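Local coordinates for protein CofB (PDB 5AX6) that is the homotrimeric type IVb minor pilin of the CFA/III pilus of enterotoxigenic Escherichia coli and probably takes part in pilus assembly, at residues A[279-283]-A[295-299]; A[342-348]-A[483-489]. All blocks are in the same frame, centred on the assembly; numbering follows the deposited sequence. Where two conformers were deposited one is given.

Overall arrangement
Both contacts are antiparallel strand pairings in the elongated CofB chain, and they follow one another along the sequence. Interaction 1 closes a hairpin in the beta-repeat domain. Interaction 2 joins two central strands of a four-stranded sheet in the C-terminal domain and spans 134 intervening residues. Their centres are 30 Å apart and their nearest atoms about 14 Å apart, so they do not touch. The centre of interaction 1 lies about 15 Å from the centre of the chain, that of interaction 2 about 29 Å. Each holds one cysteine of a disulfide, and each meets both other subunits of the homotrimer. They therefore mark two separate levels at which the three chains come together.

Interaction 1: A[279-283]-A[295-299]; sequences NEPGL and CLTQI
Leu283 and Leu296 form the antiparallel hydrogen-bonded pair of a beta hairpin, strand 282-285 against strand 294-302. Leu296 N donates to Leu283 O at 2.8 Å. Leu283 N donates back to Leu296 O at 3.0 Å. The same Leu296 O also accepts from Trp285 NE1 of the second subunit. Next comes the non-hydrogen-bonded pair of Gly282 and Thr297, whose CA atoms are 4.1 Å apart. Beyond it, Gln298 N donates to Pro281 O at 3.0 Å.

Glu280 lies just outside the regular strand. Its CG sits beside the backbone N (chi1 -68°), and the extended chain carries the carboxylate to Ile299. There OE2 comes 3.7 Å from the Ile299 CG2 methyl. Nearer the backbone, Glu280 CB packs against Thr297 CG2, and Glu280 CA makes a CA-H...O contact of 3.3 Å with Gln298 O. An alanine here removes CG and the carboxylate, and would probably leave the Ile299 methyl and the Gln298 carbonyl less covered on this side.

Gln298 extends past the Pro281 ring, with OE1 4.0 Å from Pro281 CG. Its NE2 is held by Ser310 OG on strand 308-315. On the other side of the hairpin, Gly282 and Leu283 pair in parallel with a strand of the third subunit, so the sheet continues into that chain.

The two segments are thus joined by backbone hydrogen bonds, while their side chains add van der Waals packing. The buried Gln298 O has no hydrogen-bond donor, which leaves the Glu280 CA-H as a weak substitute.

Interaction 2: A[342-348]-A[483-489]; sequences ELRTIPN and TTWCSTE
Strands 341-353 and 478-487 are the middle strands of a four-stranded antiparallel sheet, and Glu342 and Leu343 meet Thr488 at one end of their pairing. Thr488 OG1 is gripped by two bonds. It donates to Glu342 OE1 at 2.6 Å, on the anti side of the carboxylate and 16° out of its plane. It also accepts from Leu343 N at 2.8 Å. OG1 stands between the backbone N and carbonyl carbon of Thr488 (chi1 49°), which turns it to face both partners and leaves CG2 to pack on Leu343 CB. Thr488 N completes this end by donating to Leu343 O. Glu489 CG lies 3.6 Å from Glu342 CD, the two side chains crossing at about a right angle, while Glu342 OE2 forms a salt bridge with Lys340.

The chain turns here through an ST turn, in which Ser487 OG accepts from Glu489 N at 3.0 Å. Two residues further in, past the bridge of Arg344 and Ser487, Thr345 N donates to Cys486 O. The return bond uses a side chain: Cys486, disulfide-bonded to Cys388, donates from its N to Thr345 OG1 at 2.9 Å. At a chi1 of 60° this hydroxyl points across to Cys486 N and takes the place of a backbone carbonyl.

The register shifts by one residue between Arg344 and Asn348. Past the shift, Pro347 CB touches Thr483 CG2 at 3.7 Å, and Asn348 N donates to Thr484 O at 2.9 Å. Thr484 N returns a bond to Asn348 O at 3.0 Å. A water links Asn348 ND2 with Thr484 OG1. That ND2 also donates to Glu489 OE2 of the second subunit, and Arg344 NH2 to Ile346 O of the third subunit.

Interaction 1: A[279-283]-A[295-299]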
loop_
_atom_site.group_PDB
_atom_site.type_symbol
_atom_site.label_atom_id
_atom_site.label_comp_id
_atom_site.label_asym_id
_atom_site.label_seq_id
_atom_site.Cartn_x
_atom_site.Cartn_y
_atom_site.Cartn_z
ATOM N N ASN A 279 -15.391 -10.034 -1.297
ATOM C CA ASN A 279 -13.993 -10.261 -0.941
ATOM C C ASN A 279 -13.101 -9.678 -2.023
ATOM O O ASN A 279 -12.642 -10.397 -2.906
ATOM C CB ASN A 279 -13.728 -11.762 -0.746
ATOM C CG ASN A 279 -12.304 -12.069 -0.305
ATOM O OD1 ASN A 279 -11.498 -11.170 -0.049
ATOM N ND2 ASN A 279 -11.995 -13.357 -0.201
ATOM N N GLU A 280 -12.886 -8.365 -1.972
ATOM C CA GLU A 280 -12.113 -7.677 -3.010
ATOM C C GLU A 280 -11.262 -6.582 -2.374
ATOM O O GLU A 280 -11.567 -5.396 -2.490
ATOM C CB GLU A 280 -13.042 -7.100 -4.094
ATOM C CG GLU A 280 -13.736 -8.176 -4.939
ATOM C CD GLU A 280 -14.625 -7.619 -6.058
ATOM O OE1 GLU A 280 -14.932 -6.403 -6.066
ATOM O OE2 GLU A 280 -15.011 -8.413 -6.943
ATOM N N PRO A 281 -10.187 -6.986 -1.690
ATOM C CA PRO A 281 -9.394 -6.010 -0.932
ATOM C C PRO A 281 -8.745 -5.013 -1.870
ATOM O O PRO A 281 -8.312 -5.385 -2.963
ATOM C CB PRO A 281 -8.349 -6.875 -0.225
ATOM C CG PRO A 281 -8.239 -8.101 -1.074
ATOM C CD PRO A 281 -9.628 -8.343 -1.599
ATOM N N GLY A 282 -8.699 -3.758 -1.458
ATOM C CA GLY A 282 -8.145 -2.740 -2.316
ATOM C C GLY A 282 -7.307 -1.713 -1.594
ATOM O O GLY A 282 -7.589 -1.327 -0.450
ATOM N N LEU A 283 -6.241 -1.289 -2.261
ATOM C CA LEU A 283 -5.462 -0.144 -1.826
ATOM C C LEU A 283 -5.828 1.028 -2.714
ATOM O O LEU A 283 -5.794 0.915 -3.942
ATOM C CB LEU A 283 -3.964 -0.432 -1.912
ATOM C CG LEU A 283 -3.396 -1.477 -0.952
ATOM C CD1 LEU A 283 -2.046 -1.966 -1.455
ATOM C CD2 LEU A 283 -3.258 -0.897 0.452
ATOM N N CYS A 295 -8.684 2.840 -6.930
ATOM C CA CYS A 295 -8.300 1.675 -6.142
ATOM C C CYS A 295 -7.628 0.616 -6.983
ATOM O O CYS A 295 -8.063 0.342 -8.103
ATOM C CB CYS A 295 -9.521 1.061 -5.454
ATOM S SG CYS A 295 -10.340 2.187 -4.292
ATOM N N LEU A 296 -6.572 0.020 -6.432
ATOM C CA LEU A 296 -6.005 -1.217 -6.971
ATOM C C LEU A 296 -6.601 -2.361 -6.179
ATOM O O LEU A 296 -6.265 -2.547 -5.010
ATOM C CB LEU A 296 -4.477 -1.253 -6.857
ATOM C CG LEU A 296 -3.590 -0.723 -7.970
ATOM C CD1 LEU A 296 -2.106 -0.948 -7.614
ATOM C CD2 LEU A 296 -3.968 -1.386 -9.293
ATOM N N THR A 297 -7.462 -3.131 -6.826
ATOM C CA THR A 297 -8.303 -4.099 -6.141
ATOM C C THR A 297 -8.072 -5.506 -6.656
ATOM O O THR A 297 -7.927 -5.710 -7.860
ATOM C CB THR A 297 -9.776 -3.740 -6.329
ATOM O OG1 THR A 297 -9.983 -2.398 -5.877
ATOM C CG2 THR A 297 -10.681 -4.697 -5.568
ATOM N N GLN A 298 -8.051 -6.481 -5.752
ATOM C CA GLN A 298 -7.885 -7.864 -6.169
ATOM C C GLN A 298 -9.245 -8.487 -6.435
ATOM O O GLN A 298 -10.140 -8.414 -5.591
ATOM C CB GLN A 298 -7.141 -8.683 -5.118
ATOM C CG GLN A 298 -6.740 -10.067 -5.639
ATOM C CD GLN A 298 -6.083 -10.908 -4.563
ATOM O OE1 GLN A 298 -6.242 -10.632 -3.375
ATOM N NE2 GLN A 298 -5.338 -11.937 -4.973
ATOM N N ILE A 299 -9.402 -9.086 -7.609
ATOM C CA ILE A 299 -10.678 -9.690 -7.988
ATOM C C ILE A 299 -10.472 -11.126 -8.490
ATOM O O ILE A 299 -9.364 -11.529 -8.846
ATOM C CB ILE A 299 -11.407 -8.862 -9.072
ATOM C CG1 ILE A 299 -10.553 -8.769 -10.338
ATOM C CG2 ILE A 299 -11.784 -7.474 -8.538
ATOM C CD1 ILE A 299 -11.227 -8.046 -11.486
#

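Interaction 2: A[342-348]-A[483-489]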
loop_
_atom_site.group_PDB
_atom_site.type_symbol
_atom_site.label_atom_id
_atom_site.label_comp_id
_atom_site.label_asym_id
_atom_site.label_seq_id
_atom_site.Cartn_x
_atom_site.Cartn_y
_atom_site.Cartn_z
ATOM N N GLU A 342 10.992 -13.977 -22.945
ATOM C CA GLU A 342 11.345 -12.734 -23.621
ATOM C C GLU A 342 10.567 -11.587 -23.013
ATOM O O GLU A 342 9.461 -11.791 -22.519
ATOM C CB GLU A 342 11.042 -12.816 -25.119
ATOM C CG GLU A 342 11.670 -14.010 -25.830
ATOM C CD GLU A 342 13.104 -13.768 -26.272
ATOM O OE1 GLU A 342 13.752 -12.819 -25.771
ATOM O OE2 GLU A 342 13.588 -14.537 -27.135
ATOM N N LEU A 343 11.124 -10.380 -23.084
ATOM C CA LEU A 343 10.431 -9.193 -22.595
ATOM C C LEU A 343 10.112 -8.233 -23.734
ATOM O O LEU A 343 10.884 -8.102 -24.681
ATOM C CB LEU A 343 11.271 -8.472 -21.540
ATOM C CG LEU A 343 11.709 -9.316 -20.344
ATOM C CD1 LEU A 343 12.542 -8.456 -19.406
ATOM C CD2 LEU A 343 10.515 -9.899 -19.619
ATOM N N ARG A 344 8.964 -7.568 -23.651
ATOM C CA ARG A 344 8.630 -6.537 -24.635
ATOM C C ARG A 344 7.916 -5.370 -23.977
ATOM O O ARG A 344 7.347 -5.514 -22.889
ATOM C CB ARG A 344 7.745 -7.102 -25.745
ATOM C CG ARG A 344 6.337 -7.427 -25.282
ATOM C CD ARG A 344 5.657 -8.341 -26.283
ATOM N NE ARG A 344 4.271 -8.620 -25.943
ATOM C CZ ARG A 344 3.877 -9.638 -25.195
ATOM N NH1 ARG A 344 4.778 -10.467 -24.667
ATOM N NH2 ARG A 344 2.584 -9.813 -24.955
ATOM N N THR A 345 7.922 -4.225 -24.656
ATOM C CA THR A 345 7.212 -3.042 -24.171
ATOM C C THR A 345 5.993 -2.781 -25.045
ATOM O O THR A 345 5.790 -3.437 -26.054
ATOM C CB THR A 345 8.105 -1.781 -24.187
ATOM O OG1 THR A 345 8.527 -1.530 -25.531
ATOM C CG2 THR A 345 9.338 -1.965 -23.323
ATOM N N ILE A 346 5.199 -1.793 -24.655
ATOM C CA ILE A 346 4.041 -1.376 -25.431
ATOM C C ILE A 346 4.495 -0.607 -26.668
ATOM O O ILE A 346 5.263 0.357 -26.559
ATOM C CB ILE A 346 3.115 -0.506 -24.569
ATOM C CG1 ILE A 346 2.579 -1.347 -23.397
ATOM C CG2 ILE A 346 1.989 0.111 -25.416
ATOM C CD1 ILE A 346 1.990 -0.501 -22.251
ATOM N N PRO A 347 4.024 -1.014 -27.850
ATOM C CA PRO A 347 4.500 -0.355 -29.072
ATOM C C PRO A 347 3.884 1.018 -29.303
ATOM O O PRO A 347 2.867 1.358 -28.688
ATOM C CB PRO A 347 4.067 -1.317 -30.171
ATOM C CG PRO A 347 2.803 -1.929 -29.625
ATOM C CD PRO A 347 3.080 -2.105 -28.144
ATOM N N ASN A 348 4.519 1.800 -30.174
ATOM C CA ASN A 348 3.908 2.990 -30.754
ATOM C C ASN A 348 3.716 2.741 -32.240
ATOM O O ASN A 348 4.386 1.890 -32.820
ATOM C CB ASN A 348 4.774 4.230 -30.522
ATOM C CG ASN A 348 4.021 5.531 -30.808
ATOM O OD1 ASN A 348 2.792 5.570 -30.798
ATOM N ND2 ASN A 348 4.762 6.597 -31.065
ATOM N N THR A 483 5.918 0.500 -36.628
ATOM C CA THR A 483 5.743 0.061 -35.248
ATOM C C THR A 483 7.084 0.134 -34.543
ATOM O O THR A 483 8.074 -0.370 -35.062
ATOM C CB THR A 483 5.216 -1.398 -35.158
ATOM O OG1 THR A 483 4.055 -1.543 -35.978
ATOM C CG2 THR A 483 4.869 -1.754 -33.707
ATOM N N THR A 484 7.117 0.748 -33.365
ATOM C CA THR A 484 8.339 0.850 -32.593
ATOM C C THR A 484 8.103 0.305 -31.189
ATOM O O THR A 484 7.038 0.537 -30.602
ATOM C CB THR A 484 8.830 2.313 -32.507
ATOM O OG1 THR A 484 7.865 3.117 -31.807
ATOM C CG2 THR A 484 9.060 2.878 -33.902
ATOM N N TRP A 485 9.086 -0.418 -30.648
ATOM C CA TRP A 485 8.944 -0.987 -29.311
ATOM C C TRP A 485 10.330 -1.411 -28.834
ATOM O O TRP A 485 11.301 -1.245 -29.563
ATOM C CB TRP A 485 7.948 -2.170 -29.305
ATOM C CG TRP A 485 8.415 -3.463 -29.955
ATOM C CD1 TRP A 485 8.769 -4.616 -29.306
ATOM C CD2 TRP A 485 8.545 -3.742 -31.366
ATOM N NE1 TRP A 485 9.117 -5.582 -30.222
ATOM C CE2 TRP A 485 8.994 -5.074 -31.485
ATOM C CE3 TRP A 485 8.325 -2.996 -32.532
ATOM C CZ2 TRP A 485 9.235 -5.679 -32.727
ATOM C CZ3 TRP A 485 8.575 -3.601 -33.771
ATOM C CH2 TRP A 485 9.018 -4.932 -33.850
ATOM N N CYS A 486 10.437 -1.916 -27.612
ATOM C CA CYS A 486 11.714 -2.467 -27.153
ATOM C C CYS A 486 11.508 -3.921 -26.790
ATOM O O CYS A 486 10.418 -4.301 -26.343
ATOM C CB CYS A 486 12.263 -1.684 -25.946
ATOM S SG CYS A 486 12.725 0.021 -26.297
ATOM N N SER A 487 12.544 -4.735 -26.955
ATOM C CA SER A 487 12.403 -6.173 -26.761
ATOM C C SER A 487 13.741 -6.846 -26.470
ATOM O O SER A 487 14.788 -6.356 -26.887
ATOM C CB SER A 487 11.777 -6.807 -28.006
ATOM O OG SER A 487 11.545 -8.195 -27.831
ATOM N N THR A 488 13.691 -7.973 -25.771
ATOM C CA THR A 488 14.873 -8.818 -25.633
ATOM C C THR A 488 15.154 -9.549 -26.946
ATOM O O THR A 488 16.259 -10.041 -27.161
ATOM C CB THR A 488 14.712 -9.833 -24.514
ATOM O OG1 THR A 488 13.454 -10.504 -24.662
ATOM C CG2 THR A 488 14.752 -9.133 -23.166
ATOM N N GLU A 489 14.148 -9.624 -27.815
ATOM C CA GLU A 489 14.328 -10.175 -29.160
ATOM C C GLU A 489 15.037 -9.124 -30.005
ATOM O O GLU A 489 14.559 -8.004 -30.139
ATOM C CB GLU A 489 12.975 -10.561 -29.783
ATOM C CG GLU A 489 12.172 -11.562 -28.946
ATOM C CD GLU A 489 10.760 -11.796 -29.479
ATOM O OE1 GLU A 489 10.625 -12.180 -30.665
ATOM O OE2 GLU A 489 9.785 -11.603 -28.711
HETATM O O HOH W 1 7.618 6.139 -31.584
#